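Local coordinates for protein SAG family member (Sag19) (Eimeria tenella, PDB 6ZZB) that is a major surface antigen of the parasite, of unknown molecular function but apparently related to the CAP proteins, at residues T103-G106 with T111-S114; A194-K197 with H203-L206. All blocks are in the same frame, centred on the assembly; numbering follows the deposited sequence. Where two conformers were deposited one is given.

Contact 1: T103-G106 with T111-S114; sequences TLAG and TCES
The chi1 of S114, 55°, holds OG between its own backbone N and carbonyl carbon, and from there the hydroxyl reaches the L104 carbonyl near the end of helix 97-105. In C112, SG lies beside the backbone N and opposite the carbonyl carbon, in the direction of its disulfide with C199. S114 was deposited in two conformers, so its hydroxyl geometry holds for one of them. In that conformer OG donates to L104 O at 2.9 Å. The donor stands above the carbonyl plane, 50° out of it, rather than on a lone pair. A105 O is also near, 3.1 Å from S114 OG, though not counted as a bond. G106 N lies 3.3 Å from S114 OG, but at too poor an angle to count as one. The main chain adds one weak bond, S114 N to A105 O at 3.3 Å, bent to 135° at the hydrogen. A105 O faces the C112 peptide as well, with C112 C 3.1 Å away. Apolar packing is slight: A105 CB meets C112 SG at 4.3 Å.

G106 is the first residue to leave helical geometry, and its positive phi turns the chain out of the helix. With no side chain there, 111-114 can come close to the turn, C112 being its nearest counterpart. L104 packs on V205 and F207.

The contact is therefore mainly polar: carbonyls at the helix C-terminus, where the next turn's N-H groups are usually missing, are met by a serine hydroxyl in the conformer described and by a weak amide donor, while the disulfide at C112 secures the same loop independently.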
ATOM      1  N   THR A 103       7.471   8.090   8.237  1.00 10.38           N
ATOM      2  CA  THR A 103       8.080   7.050   9.089  1.00 10.49           C
ATOM      3  C   THR A 103       8.848   6.054   8.231  1.00 10.65           C
ATOM      4  O   THR A 103       9.950   5.598   8.615  1.00 12.06           O
ATOM      5  CB  THR A 103       7.027   6.337   9.955  1.00 11.49           C
ATOM      6  OG1 THR A 103       6.437   7.327  10.805  1.00 12.35           O
ATOM      7  CG2 THR A 103       7.606   5.196  10.764  1.00 11.37           C
ATOM      8  N   LEU A 104       8.286   5.621   7.111  1.00 10.01           N
ATOM      9  CA  LEU A 104       8.875   4.617   6.212  1.00  9.79           C
ATOM     10  C   LEU A 104      10.069   5.196   5.441  1.00 10.20           C
ATOM     11  O   LEU A 104      11.020   4.425   5.195  1.00 10.97           O
ATOM     12  CB  LEU A 104       7.809   4.102   5.243  1.00  9.98           C
ATOM     13  CG  LEU A 104       6.687   3.287   5.889  1.00 10.04           C
ATOM     14  CD1 LEU A 104       5.623   2.971   4.866  1.00 11.34           C
ATOM     15  CD2 LEU A 104       7.198   1.992   6.500  1.00 10.67           C
ATOM     16  N   ALA A 105      10.027   6.454   5.022  1.00 10.58           N
ATOM     17  CA  ALA A 105      11.116   7.046   4.201  1.00 10.57           C
ATOM     18  C   ALA A 105      12.359   7.283   5.052  1.00 10.63           C
ATOM     19  O   ALA A 105      13.478   7.062   4.524  1.00 13.03           O
ATOM     20  CB  ALA A 105      10.673   8.351   3.612  1.00 10.83           C
ATOM     21  N   GLY A 106      12.179   7.612   6.311  1.00 10.77           N
ATOM     22  CA  GLY A 106      13.263   7.948   7.244  1.00 11.29           C
ATOM     23  C   GLY A 106      13.072   9.294   7.873  1.00 11.96           C
ATOM     24  O   GLY A 106      12.294  10.118   7.376  1.00 13.63           O
ATOM     25  N   THR A 111      18.787  11.969   3.755  1.00 16.27           N
ATOM     26  CA  THR A 111      19.152  10.586   3.393  1.00 15.95           C
ATOM     27  C   THR A 111      17.952   9.748   2.900  1.00 13.41           C
ATOM     28  O   THR A 111      18.140   8.931   2.012  1.00 16.19           O
ATOM     29  CB  THR A 111      19.833   9.847   4.554  1.00 17.59           C
ATOM     30  OG1 THR A 111      18.882   9.645   5.604  1.00 19.26           O
ATOM     31  CG2 THR A 111      21.025  10.615   5.088  1.00 18.70           C
ATOM     32  N   CYS A 112      16.780   9.920   3.517  1.00 14.74           N
ATOM     33  CA  CYS A 112      15.615   9.005   3.337  1.00 14.28           C
ATOM     34  C   CYS A 112      16.145   7.589   3.135  1.00 13.53           C
ATOM     35  O   CYS A 112      15.781   6.910   2.199  1.00 13.40           O
ATOM     36  CB  CYS A 112      14.708   9.446   2.195  1.00 15.11           C
ATOM     37  SG  CYS A 112      13.881  10.991   2.592  1.00 14.40           S
ATOM     38  N   GLU A 113      16.991   7.144   4.063  1.00 14.86           N
ATOM     39  CA  GLU A 113      17.781   5.928   3.780  1.00 16.10           C
ATOM     40  C   GLU A 113      16.965   4.640   3.923  1.00 15.46           C
ATOM     41  O   GLU A 113      17.327   3.648   3.295  1.00 17.04           O
ATOM     42  CB  GLU A 113      19.046   5.872   4.624  1.00 18.51           C
ATOM     43  CG  GLU A 113      18.814   5.896   6.099  1.00 20.15           C
ATOM     44  CD  GLU A 113      18.300   4.601   6.701  1.00 21.59           C
ATOM     45  OE1 GLU A 113      18.664   3.523   6.181  1.00 25.88           O
ATOM     46  OE2 GLU A 113      17.509   4.675   7.625  1.00 25.14           O
ATOM     47  N   SER A 114      15.794   4.708   4.559  1.00 14.31           N
ATOM     48  CA  SER A 114      14.965   3.490   4.728  0.50 12.45           C
ATOM     49  C   SER A 114      13.889   3.382   3.638  1.00 12.54           C
ATOM     50  O   SER A 114      13.269   2.317   3.523  1.00 12.16           O
ATOM     51  CB  SER A 114      14.387   3.454   6.097  0.50 10.49           C
ATOM     52  OG  SER A 114      13.662   4.645   6.395  0.50  9.27           O
TER

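Contact 2: A194-K197 with H203-L206; sequences AATK and HDVL. With SO4 (sulfate ion), chain C.
T196 and V205 supply the main-chain pairing: T196 N donates to V205 O at 3.0 Å. The return bond comes from a side chain. T196 OG1, placed between its backbone N and carbonyl carbon by a chi1 of 64°, accepts from V205 N at 3.0 Å and 158°, whereas T196 O lies 4.8 Å from V205 N. The same hydroxyl donates to D204 OD1 at 2.7 Å, using the carboxylate's anti lone pair. One hydroxyl thus acts as acceptor and donor at once, and OD1 takes a second hydrogen bond from C199 N in the intervening loop, which helps fix the D204 carboxylate in this buried place.

Weaker CA-H...O contacts accompany the pairing. L206 CA approaches A194 O at 3.4 Å, and A195 CA lies 3.1 Å from V205 O, the oxygen that also accepts from T196 N.

Apolar contact is small: A195 CB and L206 CD1, 4.2 Å apart, sit on one face of the sheet, where F136 touches both residues.

Polar groups lie at the margins. K197 NZ forms a salt bridge with D47, and H203 ND1 points to a sulfate, probably from the crystallisation liquor, at a doubtfully short distance.

With strand directions 172° apart and A195-L206 a non-hydrogen-bonded pair, this is the loop-side end of an antiparallel beta hairpin, 190-196 with 203-211, in the mixed sheet of a protein linked to the CAP family.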
ATOM      1  N   ALA A 194      -0.629   8.884   0.696  1.00  9.59           N
ATOM      2  CA  ALA A 194       0.264  10.023   0.895  1.00 10.57           C
ATOM      3  C   ALA A 194       1.649   9.645   0.425  1.00 10.51           C
ATOM      4  O   ALA A 194       1.996   8.440   0.416  1.00 10.30           O
ATOM      5  CB  ALA A 194       0.286  10.449   2.340  1.00 10.83           C
ATOM      6  N   ALA A 195       2.449  10.614   0.046  1.00 10.33           N
ATOM      7  CA  ALA A 195       3.828  10.332  -0.386  1.00 10.52           C
ATOM      8  C   ALA A 195       4.746  11.400   0.159  1.00 11.13           C
ATOM      9  O   ALA A 195       4.368  12.591   0.187  1.00 11.68           O
ATOM     10  CB  ALA A 195       3.935  10.292  -1.876  1.00 11.23           C
ATOM     11  N   THR A 196       5.936  11.000   0.554  1.00 10.51           N
ATOM     12  CA  THR A 196       6.968  12.023   0.811  1.00 11.08           C
ATOM     13  C   THR A 196       7.307  12.747  -0.486  1.00 12.47           C
ATOM     14  O   THR A 196       7.232  12.173  -1.572  1.00 12.81           O
ATOM     15  CB  THR A 196       8.195  11.418   1.482  1.00 11.17           C
ATOM     16  OG1 THR A 196       8.827  10.480   0.625  1.00 11.17           O
ATOM     17  CG2 THR A 196       7.852  10.771   2.808  1.00 11.78           C
ATOM     18  N   LYS A 197       7.663  14.029  -0.347  1.00 13.87           N
ATOM     19  CA  LYS A 197       7.784  14.895  -1.538  1.00 16.96           C
ATOM     20  C   LYS A 197       9.176  15.505  -1.669  1.00 17.92           C
ATOM     21  O   LYS A 197       9.458  16.020  -2.752  1.00 22.04           O
ATOM     22  CB  LYS A 197       6.734  16.007  -1.497  1.00 20.30           C
ATOM     23  CG  LYS A 197       6.867  17.003  -0.356  1.00 24.23           C
ATOM     24  CD  LYS A 197       5.810  18.099  -0.358  1.00 28.89           C
ATOM     25  CE  LYS A 197       5.774  18.821   0.967  1.00 33.62           C
ATOM     26  NZ  LYS A 197       4.681  19.816   1.020  1.00 37.43           N
ATOM     27  N   HIS A 203      15.047   7.073  -1.396  1.00 16.64           N
ATOM     28  CA  HIS A 203      13.735   6.923  -2.052  1.00 15.15           C
ATOM     29  C   HIS A 203      12.686   7.632  -1.209  1.00 13.05           C
ATOM     30  O   HIS A 203      12.596   7.404   0.000  1.00 13.56           O
ATOM     31  CB  HIS A 203      13.387   5.446  -2.241  1.00 15.63           C
ATOM     32  CG  HIS A 203      14.088   4.797  -3.394  1.00 19.03           C
ATOM     33  ND1 HIS A 203      15.461   4.684  -3.468  1.00 22.98           N
ATOM     34  CD2 HIS A 203      13.596   4.277  -4.525  1.00 20.07           C
ATOM     35  CE1 HIS A 203      15.770   4.075  -4.594  1.00 21.51           C
ATOM     36  NE2 HIS A 203      14.662   3.815  -5.262  1.00 25.94           N
ATOM     37  N   ASP A 204      11.882   8.439  -1.872  1.00 12.32           N
ATOM     38  CA  ASP A 204      10.562   8.827  -1.331  1.00 11.63           C
ATOM     39  C   ASP A 204       9.701   7.564  -1.224  1.00 11.31           C
ATOM     40  O   ASP A 204       9.971   6.543  -1.869  1.00 11.48           O
ATOM     41  CB  ASP A 204       9.903   9.894  -2.196  1.00 12.07           C
ATOM     42  CG  ASP A 204      10.544  11.257  -2.087  1.00 12.24           C
ATOM     43  OD1 ASP A 204      10.502  11.847  -1.013  1.00 12.12           O
ATOM     44  OD2 ASP A 204      11.109  11.717  -3.147  1.00 15.40           O
ATOM     45  N   VAL A 205       8.639   7.681  -0.453  1.00 10.12           N
ATOM     46  CA  VAL A 205       7.690   6.555  -0.241  1.00  9.93           C
ATOM     47  C   VAL A 205       6.258   7.037  -0.470  1.00  8.83           C
ATOM     48  O   VAL A 205       5.847   8.035   0.134  1.00  9.75           O
ATOM     49  CB  VAL A 205       7.820   5.948   1.162  1.00  9.46           C
ATOM     50  CG1 VAL A 205       6.814   4.839   1.415  1.00 10.45           C
ATOM     51  CG2 VAL A 205       9.234   5.398   1.353  1.00  9.95           C
ATOM     52  N   LEU A 206       5.506   6.283  -1.260  1.00  8.75           N
ATOM     53  CA  LEU A 206       4.035   6.338  -1.340  1.00  9.10           C
ATOM     54  C   LEU A 206       3.475   5.273  -0.430  1.00  8.74           C
ATOM     55  O   LEU A 206       3.859   4.088  -0.565  1.00  9.02           O
ATOM     56  CB  LEU A 206       3.600   6.108  -2.781  1.00  9.76           C
ATOM     57  CG  LEU A 206       2.103   5.887  -2.999  1.00 10.28           C
ATOM     58  CD1 LEU A 206       1.298   7.120  -2.658  1.00  9.82           C
ATOM     59  CD2 LEU A 206       1.851   5.492  -4.434  1.00 10.56           C
TER
HETATM   60  S   SO4 C 302      18.664   3.964  -1.848  1.00 46.60           S
HETATM   61  O1  SO4 C 302      18.499   3.980  -0.409  1.00 41.86           O
HETATM   62  O2  SO4 C 302      18.445   2.619  -2.335  1.00 49.03           O
HETATM   63  O3  SO4 C 302      20.005   4.389  -2.181  1.00 47.80           O
HETATM   64  O4  SO4 C 302      17.716   4.861  -2.467  1.00 39.87           O

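In the fold
Contact 2 is the more buried, with six of its seven touching residues enclosed; contact 1 is partly buried, and its centre lies farther from that of the chain, about 16 Å against 12 Å. The two centres are about 9 Å apart and the contacts touch: A105 CB packs on T196 CG2 at 3.8 Å, and L104 CB on V205 CG1 at 4.0 Å, so the end of helix 97-105 packs against this part of the hairpin. The C112-C199 disulfide ties the loop of contact 1 to the loop joining the two strands of contact 2. Chemically, the hairpin combines strand pairing with a buried threonine-aspartate bond, whereas contact 1 uses a serine and loop amide at a helix end.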